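Local structure of enzyme subtilase SubTY from Bacillus sp. TY145 (Bacillus sp., 5FFN) at residues Lys22-Ser27 / Ala261-Ser266; Val31-Thr36 / His75-Val80; Ala120-Ala125 / Ile150-Asp155; Lys134-Met139 / Gly161-Ala166. The protein probably hydrolyses peptide bonds as a serine endopeptidase of the subtilase family, and binds calcium and sodium ions. One frame throughout, in Å; residues are numbered along the deposited sequence.

Interaction 1 (Lys22-Ser27 / Ala261-Ser266)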
loop_
_atom_site.group_PDB
_atom_site.type_symbol
_atom_site.label_atom_id
_atom_site.label_comp_id
_atom_site.label_asym_id
_atom_site.label_seq_id
_atom_site.Cartn_x
_atom_site.Cartn_y
_atom_site.Cartn_z
ATOM N N LYS A 22 22.798 -2.871 -3.793
ATOM C CA LYS A 22 21.850 -3.383 -4.764
ATOM C C LYS A 22 21.051 -4.553 -4.201
ATOM O O LYS A 22 21.402 -5.142 -3.171
ATOM C CB LYS A 22 22.531 -3.801 -6.074
ATOM C CG LYS A 22 23.485 -4.959 -5.990
ATOM C CD LYS A 22 23.821 -5.507 -7.413
ATOM C CE LYS A 22 22.723 -6.400 -7.970
ATOM N NZ LYS A 22 23.173 -7.127 -9.194
ATOM N N THR A 23 19.973 -4.888 -4.891
ATOM C CA THR A 23 19.107 -5.986 -4.497
ATOM C C THR A 23 19.034 -6.983 -5.625
ATOM O O THR A 23 19.454 -6.681 -6.739
ATOM C CB THR A 23 17.690 -5.478 -4.162
ATOM O OG1 THR A 23 17.148 -4.822 -5.320
ATOM C CG2 THR A 23 17.715 -4.550 -2.960
ATOM N N THR A 24 18.455 -8.149 -5.332
ATOM C CA THR A 24 18.213 -9.225 -6.287
ATOM C C THR A 24 16.934 -10.000 -5.914
ATOM O O THR A 24 16.454 -9.970 -4.772
ATOM C CB THR A 24 19.375 -10.291 -6.330
ATOM O OG1 THR A 24 19.488 -10.889 -5.040
ATOM C CG2 THR A 24 20.674 -9.667 -6.694
ATOM N N GLY A 25 16.378 -10.690 -6.890
ATOM C CA GLY A 25 15.305 -11.625 -6.617
ATOM C C GLY A 25 13.964 -11.272 -7.248
ATOM O O GLY A 25 13.772 -10.163 -7.755
ATOM N N GLY A 26 13.052 -12.241 -7.186
ATOM C CA GLY A 26 11.688 -12.127 -7.698
ATOM C C GLY A 26 11.464 -12.650 -9.110
ATOM O O GLY A 26 10.363 -12.568 -9.644
ATOM N N SER A 27 12.493 -13.223 -9.731
ATOM C CA SER A 27 12.334 -13.759 -11.073
ATOM C C SER A 27 11.223 -14.815 -11.149
ATOM O O SER A 27 11.076 -15.694 -10.295
ATOM C CB SER A 27 13.694 -14.282 -11.620
ATOM O OG SER A 27 13.946 -15.502 -11.012
ATOM N N ALA A 261 7.254 -10.569 -0.659
ATOM C CA ALA A 261 6.477 -11.727 -1.108
ATOM C C ALA A 261 7.000 -12.309 -2.452
ATOM O O ALA A 261 7.184 -13.529 -2.597
ATOM C CB ALA A 261 4.988 -11.367 -1.228
ATOM N N ALA A 262 7.227 -11.434 -3.426
ATOM C CA ALA A 262 7.724 -11.867 -4.763
ATOM C C ALA A 262 9.109 -12.516 -4.669
ATOM O O ALA A 262 9.384 -13.546 -5.334
ATOM C CB ALA A 262 7.767 -10.694 -5.709
ATOM N N LYS A 263 9.955 -11.913 -3.842
ATOM C CA LYS A 263 11.309 -12.396 -3.569
ATOM C C LYS A 263 11.278 -13.800 -2.966
ATOM O O LYS A 263 11.996 -14.701 -3.458
ATOM C CB LYS A 263 12.080 -11.398 -2.711
ATOM C CG LYS A 263 13.573 -11.723 -2.496
ATOM C CD LYS A 263 14.194 -10.748 -1.505
ATOM C CE LYS A 263 15.623 -11.101 -1.148
ATOM N NZ LYS A 263 16.584 -11.125 -2.316
ATOM N N ILE A 264 10.437 -13.992 -1.942
ATOM C CA ILE A 264 10.266 -15.283 -1.294
ATOM C C ILE A 264 9.729 -16.320 -2.303
ATOM O O ILE A 264 10.272 -17.442 -2.428
ATOM C CB ILE A 264 9.348 -15.167 -0.043
ATOM C CG1 ILE A 264 10.006 -14.258 1.026
ATOM C CG2 ILE A 264 8.981 -16.537 0.544
ATOM C CD1 ILE A 264 9.031 -13.848 2.161
ATOM N N TRP A 265 8.715 -15.914 -3.072
ATOM C CA TRP A 265 8.037 -16.837 -3.976
ATOM C C TRP A 265 8.978 -17.347 -5.077
ATOM O O TRP A 265 8.947 -18.512 -5.429
ATOM C CB TRP A 265 6.823 -16.176 -4.611
ATOM C CG TRP A 265 5.724 -17.111 -4.908
ATOM C CD1 TRP A 265 5.734 -18.499 -4.834
ATOM C CD2 TRP A 265 4.381 -16.747 -5.226
ATOM N NE1 TRP A 265 4.486 -18.993 -5.127
ATOM C CE2 TRP A 265 3.631 -17.943 -5.342
ATOM C CE3 TRP A 265 3.728 -15.522 -5.426
ATOM C CZ2 TRP A 265 2.271 -17.944 -5.654
ATOM C CZ3 TRP A 265 2.374 -15.548 -5.764
ATOM C CH2 TRP A 265 1.674 -16.736 -5.847
ATOM N N SER A 266 9.779 -16.430 -5.606
ATOM C CA SER A 266 10.759 -16.724 -6.635
ATOM C C SER A 266 11.781 -17.741 -6.130
ATOM O O SER A 266 12.177 -18.660 -6.868
ATOM C CB SER A 266 11.458 -15.455 -7.076
ATOM O OG SER A 266 12.461 -15.772 -8.047
HETATM O O HOH W 1 14.024 -14.336 -5.256
HETATM O O HOH W 2 12.328 -18.634 -9.644
#

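Interaction 2 (Val31-Thr36 / His75-Val80)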
loop_
_atom_site.group_PDB
_atom_site.type_symbol
_atom_site.label_atom_id
_atom_site.label_comp_id
_atom_site.label_asym_id
_atom_site.label_seq_id
_atom_site.Cartn_x
_atom_site.Cartn_y
_atom_site.Cartn_z
ATOM N N VAL A 31 4.047 -8.975 -10.095
ATOM C CA VAL A 31 3.381 -8.102 -9.103
ATOM C C VAL A 31 2.445 -7.166 -9.862
ATOM O O VAL A 31 2.876 -6.381 -10.753
ATOM C CB VAL A 31 4.351 -7.346 -8.197
ATOM C CG1 VAL A 31 3.561 -6.514 -7.170
ATOM C CG2 VAL A 31 5.290 -8.322 -7.486
ATOM N N ALA A 32 1.161 -7.281 -9.529
ATOM C CA ALA A 32 0.126 -6.423 -10.101
ATOM C C ALA A 32 -0.059 -5.196 -9.202
ATOM O O ALA A 32 -0.565 -5.293 -8.064
ATOM C CB ALA A 32 -1.170 -7.176 -10.317
ATOM N N VAL A 33 0.395 -4.055 -9.712
ATOM C CA VAL A 33 0.274 -2.781 -8.998
ATOM C C VAL A 33 -0.977 -2.088 -9.510
ATOM O O VAL A 33 -1.012 -1.548 -10.659
ATOM C CB VAL A 33 1.527 -1.908 -9.146
ATOM C CG1 VAL A 33 1.315 -0.540 -8.520
ATOM C CG2 VAL A 33 2.729 -2.614 -8.541
ATOM N N LEU A 34 -2.002 -2.103 -8.662
ATOM C CA LEU A 34 -3.339 -1.549 -8.978
ATOM C C LEU A 34 -3.358 -0.159 -8.346
ATOM O O LEU A 34 -3.494 -0.011 -7.144
ATOM C CB LEU A 34 -4.463 -2.447 -8.450
ATOM C CG LEU A 34 -4.951 -3.569 -9.360
ATOM C CD1 LEU A 34 -3.799 -4.540 -9.780
ATOM C CD2 LEU A 34 -6.142 -4.323 -8.713
ATOM N N ASP A 35 -3.189 0.859 -9.174
ATOM C CA ASP A 35 -2.854 2.154 -8.666
ATOM C C ASP A 35 -3.151 3.272 -9.678
ATOM O O ASP A 35 -4.037 3.127 -10.536
ATOM C CB ASP A 35 -1.367 2.156 -8.227
ATOM C CG ASP A 35 -1.098 3.090 -7.066
ATOM O OD1 ASP A 35 -1.244 4.316 -7.237
ATOM O OD2 ASP A 35 -0.739 2.575 -5.978
ATOM N N THR A 36 -2.435 4.391 -9.562
ATOM C CA THR A 36 -2.648 5.547 -10.466
ATOM C C THR A 36 -2.060 5.378 -11.893
ATOM O O THR A 36 -2.072 6.324 -12.681
ATOM C CB THR A 36 -2.093 6.839 -9.855
ATOM O OG1 THR A 36 -0.660 6.735 -9.726
ATOM C CG2 THR A 36 -2.738 7.135 -8.531
ATOM N N HIS A 75 5.828 5.297 -7.852
ATOM C CA HIS A 75 6.551 5.268 -6.612
ATOM C C HIS A 75 6.382 3.863 -5.974
ATOM O O HIS A 75 7.352 3.191 -5.630
ATOM C CB HIS A 75 6.067 6.408 -5.728
ATOM C CG HIS A 75 6.938 6.678 -4.558
ATOM N ND1 HIS A 75 6.895 5.924 -3.404
ATOM C CD2 HIS A 75 7.933 7.577 -4.385
ATOM C CE1 HIS A 75 7.811 6.365 -2.562
ATOM N NE2 HIS A 75 8.449 7.381 -3.130
ATOM N N VAL A 76 5.148 3.413 -5.905
ATOM C CA VAL A 76 4.818 2.104 -5.360
ATOM C C VAL A 76 5.519 0.978 -6.149
ATOM O O VAL A 76 6.159 0.101 -5.583
ATOM C CB VAL A 76 3.255 1.947 -5.301
ATOM C CG1 VAL A 76 2.874 0.529 -5.083
ATOM C CG2 VAL A 76 2.666 2.835 -4.229
ATOM N N ALA A 77 5.452 1.047 -7.468
ATOM C CA ALA A 77 6.019 0.043 -8.300
ATOM C C ALA A 77 7.550 -0.028 -8.075
ATOM O O ALA A 77 8.127 -1.136 -8.062
ATOM C CB ALA A 77 5.676 0.321 -9.737
ATOM N N GLY A 78 8.188 1.131 -7.919
ATOM C CA GLY A 78 9.646 1.185 -7.725
ATOM C C GLY A 78 10.077 0.485 -6.431
ATOM O O GLY A 78 11.101 -0.220 -6.377
ATOM N N THR A 79 9.249 0.617 -5.404
ATOM C CA THR A 79 9.571 -0.010 -4.109
ATOM C C THR A 79 9.499 -1.507 -4.294
ATOM O O THR A 79 10.346 -2.246 -3.769
ATOM C CB THR A 79 8.644 0.539 -2.981
ATOM O OG1 THR A 79 8.895 1.945 -2.732
ATOM C CG2 THR A 79 8.855 -0.234 -1.676
ATOM N N VAL A 80 8.521 -1.979 -5.090
ATOM C CA VAL A 80 8.404 -3.396 -5.351
ATOM C C VAL A 80 9.638 -3.925 -6.105
ATOM O O VAL A 80 10.238 -4.972 -5.744
ATOM C CB VAL A 80 7.153 -3.738 -6.174
ATOM C CG1 VAL A 80 7.087 -5.211 -6.501
ATOM C CG2 VAL A 80 5.872 -3.369 -5.434
#

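Interaction 3 (Ala120-Ala125 / Ile150-Asp155)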
loop_
_atom_site.group_PDB
_atom_site.type_symbol
_atom_site.label_atom_id
_atom_site.label_comp_id
_atom_site.label_asym_id
_atom_site.label_seq_id
_atom_site.Cartn_x
_atom_site.Cartn_y
_atom_site.Cartn_z
ATOM N N ALA A 120 -10.616 -4.655 -11.916
ATOM C CA ALA A 120 -9.185 -4.846 -12.058
ATOM C C ALA A 120 -8.683 -6.065 -11.249
ATOM O O ALA A 120 -7.925 -6.879 -11.768
ATOM C CB ALA A 120 -8.442 -3.607 -11.682
ATOM N N ILE A 121 -9.157 -6.216 -10.018
ATOM C CA ILE A 121 -8.811 -7.388 -9.155
ATOM C C ILE A 121 -9.231 -8.720 -9.789
ATOM O O ILE A 121 -8.456 -9.658 -9.901
ATOM C CB ILE A 121 -9.454 -7.251 -7.759
ATOM C CG1 ILE A 121 -8.926 -6.005 -7.058
ATOM C CG2 ILE A 121 -9.175 -8.490 -6.900
ATOM C CD1 ILE A 121 -9.772 -5.586 -5.845
ATOM N N ARG A 122 -10.487 -8.775 -10.224
ATOM C CA ARG A 122 -11.006 -9.944 -10.926
ATOM C C ARG A 122 -10.228 -10.262 -12.195
ATOM O O ARG A 122 -9.954 -11.437 -12.459
ATOM C CB ARG A 122 -12.481 -9.764 -11.244
ATOM C CG ARG A 122 -13.304 -9.705 -9.997
ATOM C CD ARG A 122 -14.774 -9.492 -10.282
ATOM N NE ARG A 122 -15.566 -9.843 -9.115
ATOM C CZ ARG A 122 -16.021 -11.067 -8.834
ATOM N NH1 ARG A 122 -15.819 -12.075 -9.645
ATOM N NH2 ARG A 122 -16.721 -11.249 -7.732
ATOM N N HIS A 123 -9.846 -9.219 -12.925
ATOM C CA HIS A 123 -9.065 -9.377 -14.141
ATOM C C HIS A 123 -7.668 -9.969 -13.843
ATOM O O HIS A 123 -7.233 -10.885 -14.508
ATOM C CB HIS A 123 -8.998 -8.064 -14.898
ATOM C CG HIS A 123 -8.323 -8.173 -16.230
ATOM N ND1 HIS A 123 -8.951 -8.684 -17.345
ATOM C CD2 HIS A 123 -7.067 -7.860 -16.616
ATOM C CE1 HIS A 123 -8.100 -8.696 -18.362
ATOM N NE2 HIS A 123 -6.952 -8.191 -17.954
ATOM N N VAL A 124 -6.996 -9.481 -12.806
ATOM C CA VAL A 124 -5.741 -10.099 -12.371
ATOM C C VAL A 124 -5.920 -11.610 -12.180
ATOM O O VAL A 124 -5.119 -12.392 -12.689
ATOM C CB VAL A 124 -5.185 -9.474 -11.048
ATOM C CG1 VAL A 124 -3.951 -10.267 -10.536
ATOM C CG2 VAL A 124 -4.839 -8.017 -11.220
ATOM N N ALA A 125 -6.945 -11.998 -11.429
ATOM C CA ALA A 125 -7.226 -13.403 -11.101
ATOM C C ALA A 125 -7.455 -14.226 -12.371
ATOM O O ALA A 125 -6.886 -15.312 -12.528
ATOM C CB ALA A 125 -8.409 -13.509 -10.182
ATOM N N ILE A 150 -15.552 -4.572 -3.817
ATOM C CA ILE A 150 -14.111 -4.834 -3.767
ATOM C C ILE A 150 -13.834 -6.142 -2.987
ATOM O O ILE A 150 -12.972 -6.956 -3.407
ATOM C CB ILE A 150 -13.355 -3.610 -3.208
ATOM C CG1 ILE A 150 -13.348 -2.514 -4.262
ATOM C CG2 ILE A 150 -11.889 -3.964 -2.803
ATOM C CD1 ILE A 150 -12.748 -1.202 -3.804
ATOM N N ALA A 151 -14.543 -6.349 -1.900
ATOM C CA ALA A 151 -14.350 -7.544 -1.060
ATOM C C ALA A 151 -14.665 -8.812 -1.846
ATOM O O ALA A 151 -13.910 -9.805 -1.782
ATOM C CB ALA A 151 -15.243 -7.479 0.198
ATOM N N SER A 152 -15.773 -8.775 -2.613
ATOM C CA SER A 152 -16.123 -9.896 -3.479
ATOM C C SER A 152 -14.985 -10.228 -4.468
ATOM O O SER A 152 -14.627 -11.427 -4.666
ATOM C CB SER A 152 -17.411 -9.595 -4.235
ATOM O OG SER A 152 -17.714 -10.640 -5.155
ATOM N N ALA A 153 -14.395 -9.181 -5.030
ATOM C CA ALA A 153 -13.281 -9.309 -6.005
ATOM C C ALA A 153 -12.043 -9.889 -5.328
ATOM O O ALA A 153 -11.386 -10.823 -5.861
ATOM C CB ALA A 153 -12.992 -7.995 -6.622
ATOM N N VAL A 154 -11.728 -9.384 -4.133
ATOM C CA VAL A 154 -10.583 -9.905 -3.378
ATOM C C VAL A 154 -10.758 -11.409 -3.114
ATOM O O VAL A 154 -9.799 -12.178 -3.289
ATOM C CB VAL A 154 -10.393 -9.098 -2.065
ATOM C CG1 VAL A 154 -9.501 -9.863 -1.051
ATOM C CG2 VAL A 154 -9.895 -7.704 -2.392
ATOM N N ASP A 155 -11.952 -11.821 -2.679
ATOM C CA ASP A 155 -12.215 -13.251 -2.388
ATOM C C ASP A 155 -12.120 -14.109 -3.643
ATOM O O ASP A 155 -11.651 -15.216 -3.582
ATOM C CB ASP A 155 -13.540 -13.454 -1.666
ATOM C CG ASP A 155 -13.521 -12.877 -0.254
ATOM O OD1 ASP A 155 -12.412 -12.586 0.253
ATOM O OD2 ASP A 155 -14.601 -12.666 0.315
#

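Interaction 4 (Lys134-Met139 / Gly161-Ala166)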
loop_
_atom_site.group_PDB
_atom_site.type_symbol
_atom_site.label_atom_id
_atom_site.label_comp_id
_atom_site.label_asym_id
_atom_site.label_seq_id
_atom_site.Cartn_x
_atom_site.Cartn_y
_atom_site.Cartn_z
ATOM N N LYS A 134 2.278 -16.821 -11.165
ATOM C CA LYS A 134 2.294 -16.559 -9.717
ATOM C C LYS A 134 2.235 -15.036 -9.575
ATOM O O LYS A 134 3.103 -14.320 -10.048
ATOM C CB LYS A 134 3.552 -17.137 -9.067
ATOM C CG LYS A 134 3.621 -18.649 -9.094
ATOM C CD LYS A 134 4.954 -19.171 -8.634
ATOM C CE LYS A 134 5.179 -20.610 -9.120
ATOM N NZ LYS A 134 3.983 -21.465 -9.029
ATOM N N VAL A 135 1.164 -14.536 -8.960
ATOM C CA VAL A 135 0.895 -13.131 -8.958
ATOM C C VAL A 135 0.594 -12.643 -7.538
ATOM O O VAL A 135 -0.151 -13.275 -6.796
ATOM C CB VAL A 135 -0.315 -12.754 -9.871
ATOM C CG1 VAL A 135 -0.493 -11.225 -9.950
ATOM C CG2 VAL A 135 -0.171 -13.398 -11.278
ATOM N N VAL A 136 1.196 -11.514 -7.203
ATOM C CA VAL A 136 0.896 -10.812 -5.979
ATOM C C VAL A 136 0.252 -9.463 -6.387
ATOM O O VAL A 136 0.820 -8.723 -7.187
ATOM C CB VAL A 136 2.172 -10.494 -5.202
ATOM C CG1 VAL A 136 1.836 -9.779 -3.846
ATOM C CG2 VAL A 136 2.976 -11.780 -4.935
ATOM N N ILE A 137 -0.917 -9.169 -5.838
ATOM C CA ILE A 137 -1.562 -7.887 -6.024
ATOM C C ILE A 137 -1.087 -6.964 -4.924
ATOM O O ILE A 137 -1.119 -7.334 -3.735
ATOM C CB ILE A 137 -3.076 -7.998 -5.933
ATOM C CG1 ILE A 137 -3.616 -8.687 -7.182
ATOM C CG2 ILE A 137 -3.685 -6.617 -5.730
ATOM C CD1 ILE A 137 -5.131 -9.012 -7.134
ATOM N N ASN A 138 -0.669 -5.782 -5.328
ATOM C CA ASN A 138 -0.451 -4.663 -4.449
ATOM C C ASN A 138 -1.536 -3.617 -4.579
ATOM O O ASN A 138 -1.732 -3.049 -5.672
ATOM C CB ASN A 138 0.898 -4.015 -4.781
ATOM C CG ASN A 138 1.310 -2.914 -3.801
ATOM O OD1 ASN A 138 2.221 -3.125 -2.993
ATOM N ND2 ASN A 138 0.665 -1.711 -3.891
ATOM N N MET A 139 -2.204 -3.334 -3.462
ATOM C CA MET A 139 -3.198 -2.256 -3.413
ATOM C C MET A 139 -2.865 -1.258 -2.310
ATOM O O MET A 139 -3.218 -1.402 -1.114
ATOM C CB MET A 139 -4.618 -2.788 -3.259
ATOM C CG MET A 139 -5.181 -3.314 -4.543
ATOM S SD MET A 139 -6.926 -3.762 -4.424
ATOM C CE MET A 139 -6.824 -5.253 -3.439
ATOM N N GLY A 161 -5.789 -18.330 -6.230
ATOM C CA GLY A 161 -4.362 -18.455 -5.893
ATOM C C GLY A 161 -3.500 -17.213 -6.030
ATOM O O GLY A 161 -2.278 -17.319 -6.222
ATOM N N VAL A 162 -4.137 -16.034 -6.014
ATOM C CA VAL A 162 -3.446 -14.736 -6.104
ATOM C C VAL A 162 -3.304 -14.170 -4.682
ATOM O O VAL A 162 -4.293 -14.126 -3.930
ATOM C CB VAL A 162 -4.242 -13.709 -6.967
ATOM C CG1 VAL A 162 -3.551 -12.338 -6.965
ATOM C CG2 VAL A 162 -4.386 -14.194 -8.422
ATOM N N LEU A 163 -2.090 -13.797 -4.292
ATOM C CA LEU A 163 -1.869 -13.174 -2.977
ATOM C C LEU A 163 -2.293 -11.700 -3.079
ATOM O O LEU A 163 -1.941 -11.016 -4.040
ATOM C CB LEU A 163 -0.399 -13.231 -2.595
ATOM C CG LEU A 163 -0.074 -12.725 -1.192
ATOM C CD1 LEU A 163 -0.720 -13.641 -0.154
ATOM C CD2 LEU A 163 1.402 -12.638 -1.012
ATOM N N ILE A 164 -3.009 -11.210 -2.080
ATOM C CA ILE A 164 -3.422 -9.808 -2.029
ATOM C C ILE A 164 -2.758 -9.127 -0.821
ATOM O O ILE A 164 -2.968 -9.532 0.345
ATOM C CB ILE A 164 -4.989 -9.624 -1.964
ATOM C CG1 ILE A 164 -5.691 -10.242 -3.196
ATOM C CG2 ILE A 164 -5.372 -8.171 -1.909
ATOM C CD1 ILE A 164 -6.249 -11.555 -2.918
ATOM N N VAL A 165 -2.040 -8.065 -1.129
ATOM C CA VAL A 165 -1.353 -7.255 -0.137
ATOM C C VAL A 165 -1.876 -5.823 -0.245
ATOM O O VAL A 165 -1.925 -5.262 -1.347
ATOM C CB VAL A 165 0.185 -7.318 -0.344
ATOM C CG1 VAL A 165 0.867 -6.535 0.769
ATOM C CG2 VAL A 165 0.706 -8.771 -0.346
ATOM N N ALA A 166 -2.326 -5.231 0.876
ATOM C CA ALA A 166 -3.033 -3.970 0.847
ATOM C C ALA A 166 -2.708 -3.103 2.073
ATOM O O ALA A 166 -2.385 -3.610 3.170
ATOM C CB ALA A 166 -4.542 -4.155 0.711
HETATM O O HOH W 3 -1.123 -16.375 -8.617
#

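Interaction 1 (Lys22-Ser27 / Ala261-Ser266)
The carbonyls of Thr24 and Ser27 are the flat groups here, met by Lys263 above one plane and Ser266 within the other. Lys263 NZ stands above the plane of the Thr24 carbonyl, 36° out of it, and hydrogen-bonds to Thr24 O at 2.7 Å. Ser266 OG lies in the plane of the Ser27 carbonyl, on a lone pair, and donates to Ser27 O at 2.6 Å. In this subtilase fold the contact fastens the loop before strand 29-35 to the C-terminal part of helix 250-267. Ala262 of the same helix packs on Ile29 and Val31 of that strand.

The lysine chain runs straight from CB to CE and bends only at its last torsion (chi4 60°), which turns NZ up to the carbonyl. Its ammonium group is also hydrogen-bonded to Tyr15 OH on helix 9-15. A methionine in place of Lys263 would probably leave the Thr24 carbonyl and the Tyr15 hydroxyl without their shared partner.

Two glycines let the loop come close. A CB on Gly25 would crowd Lys263 CG, and Gly25 N is hydrogen-bonded to Gln97 OE1. Gly26 CA sits 3.4 Å from Ser266 CB, which is tight. The same CA makes a CH···O contact to Ala262 O at 3.6 Å, and it is fairly straight (162° at the hydrogen). Water 2 donates to both Ser27 O and Ser266 O. Water 1 accepts from Gly26 N at 3.0 Å and donates to Lys263 O at 2.7 Å.

Interaction 2 (Val31-Thr36 / His75-Val80)
Asp35, which packs against Val76, has its OD1 held by two nitrogens. Thr36 N donates to Asp35 OD1 at 2.6 Å, with an N-H···O angle of 151°. OD1 receives it on its anti lone pair, the one away from OD2. His72 ND1 is hydrogen-bonded to the same oxygen. These bonds fix the turn of the carboxylate. Its other oxygen, OD2, rests on a methyl: Asp35 OD2 is 3.8 Å from Val76 CG2.

The two methyls of Val76 share the work. CG1 is anti to the backbone N (chi1 166°) and touches Val33 CG1 at 3.9 Å, while CG2 serves the aspartate. This is helix-on-sheet packing in the α/β subtilase fold, the helix lying against one face of the central sheet. Strand 31-35 and helix 75-80 run nearly antiparallel, at 160°, with axes 9.3 Å apart. Asp35 and His72, with Ser251, fit the Ser-His-Asp triad expected of this family, so the contact lies at the aspartate of the probable triad.

Farther from that site the contact is wholly apolar. Val33 CG2 lies over Ala77, 4.3 Å from its CB, and reaches more loosely to Val80. Val80 CG1 presses against both methyls of Val31, at 3.7 Å from Val31 CG2 and 3.8 Å from Val31 CG1. Val80 also touches Pro255 of helix 250-267, and Thr79 touches Pro255 and His256.

Interaction 3 (Ala120-Ala125 / Ile150-Asp155)
Ile121 fills the space between the two helices. Its CG2, set anti to the backbone N, reaches the backbone of the other helix, with Ile121 CG2 3.4 Å from Ala153 O. Its CB meets Ala153 CB at 3.8 Å. The longer branch reaches two side chains: Ile121 CD1 is 4.0 Å from Ile150 CG2, which it crosses at about a right angle, and 4.1 Å from Val154 CG2.

Ala153 is the small residue that lets the helices approach, and Arg122 also packs on its methyl. Arg122 CG is 3.8 Å from Ala153 CB. From there the chain stays extended as far as NE and brings the guanidinium to Ser152. Ser152 OG lies at the edge of that group, in its plane, 2.8 Å from Arg122 NH2. The bond is weak, because the N-H···O angle is only 125°. A second hold comes from Tyr156, whose ring makes a cation-pi contact with Arg122. A leucine in place of Arg122 would probably leave Ser152 OG without this donor and Tyr156 without its cation.

The helices run almost parallel, 9° apart, with axes 8.5 Å from each other. Both belong to the helical layer on one side of the central subtilase sheet. Beneath them Ile121 packs on Leu34 of strand 29-35 and on Ile137 and Met139 of strand 134-142, while Val124 covers Ala32 and Val135.

Interaction 4 (Lys134-Met139 / Gly161-Ala166)
Ile137 and Ile164 lie side by side and point the same way, as partners on adjacent parallel strands do. Their nearest side-chain atoms, Ile137 CD1 and Ile164 CG1, are 4.2 Å apart. Ile137 also crosses Val162 obliquely, with Ile137 CG1 3.7 Å from Val162 CG1. Met139 lies alongside Ile164 in turn. A bend at its last torsion (chi3 -72°) brings Met139 CE to 3.6 Å from Ile164 CG2. Ala166 completes this face beside Met139.

The opposite face carries Val136, Leu163, Asn138 and Val165. There Val136 CG1 meets Val165 CG2 at 3.8 Å and Leu163 CD2 a little farther off. Asn138 is bonded through ND2 to Ser140 OG and packs on Thr254, Pro255 and Ala258 of helix 250-267.

The strands belong to a beta-alpha-beta unit in which helix 148-159 makes the connection. Gly161, with positive phi, is the C-prime residue of a Schellman motif that ends the helix and turns the chain into the second strand. Water 3 links Val135 N to Gly161 O at this end. The first backbone hydrogen bond runs from Leu163 N to Val135 O at 3.2 Å. The other three are shorter and point nearly along the C=O axis: Ile137 N to Leu163 O (2.8 Å), Val165 N to Ile137 O and Met139 N to Val165 O. Cross-strand polar bonding is thus carried by the backbone, and mostly apolar side chains cover it on both faces. The touching residues are buried, so away from the Gly161 end these bonds probably face little competition from water.

In the fold
Interactions 2 and 4 share the buried central sheet, where strands 29-35 and 134-142 are neighbours. Interaction 2 is mostly valine packing, interaction 4 mostly backbone bonding. Interaction 3 lies over one face of that sheet, where its helices pack on strands of interactions 2 and 4. Its inner side is apolar, while its outer edge holds an arginine. Helix 250-267 covers the other face, so interaction 1 touches 2 through Ala262 and Val31, and 4 through Trp265 and Lys134. Interaction 1 is only partly buried and relies on side-chain-to-carbonyl bonds and waters. Interaction 2 lies nearest the centre of the chain and holds the probable catalytic aspartate.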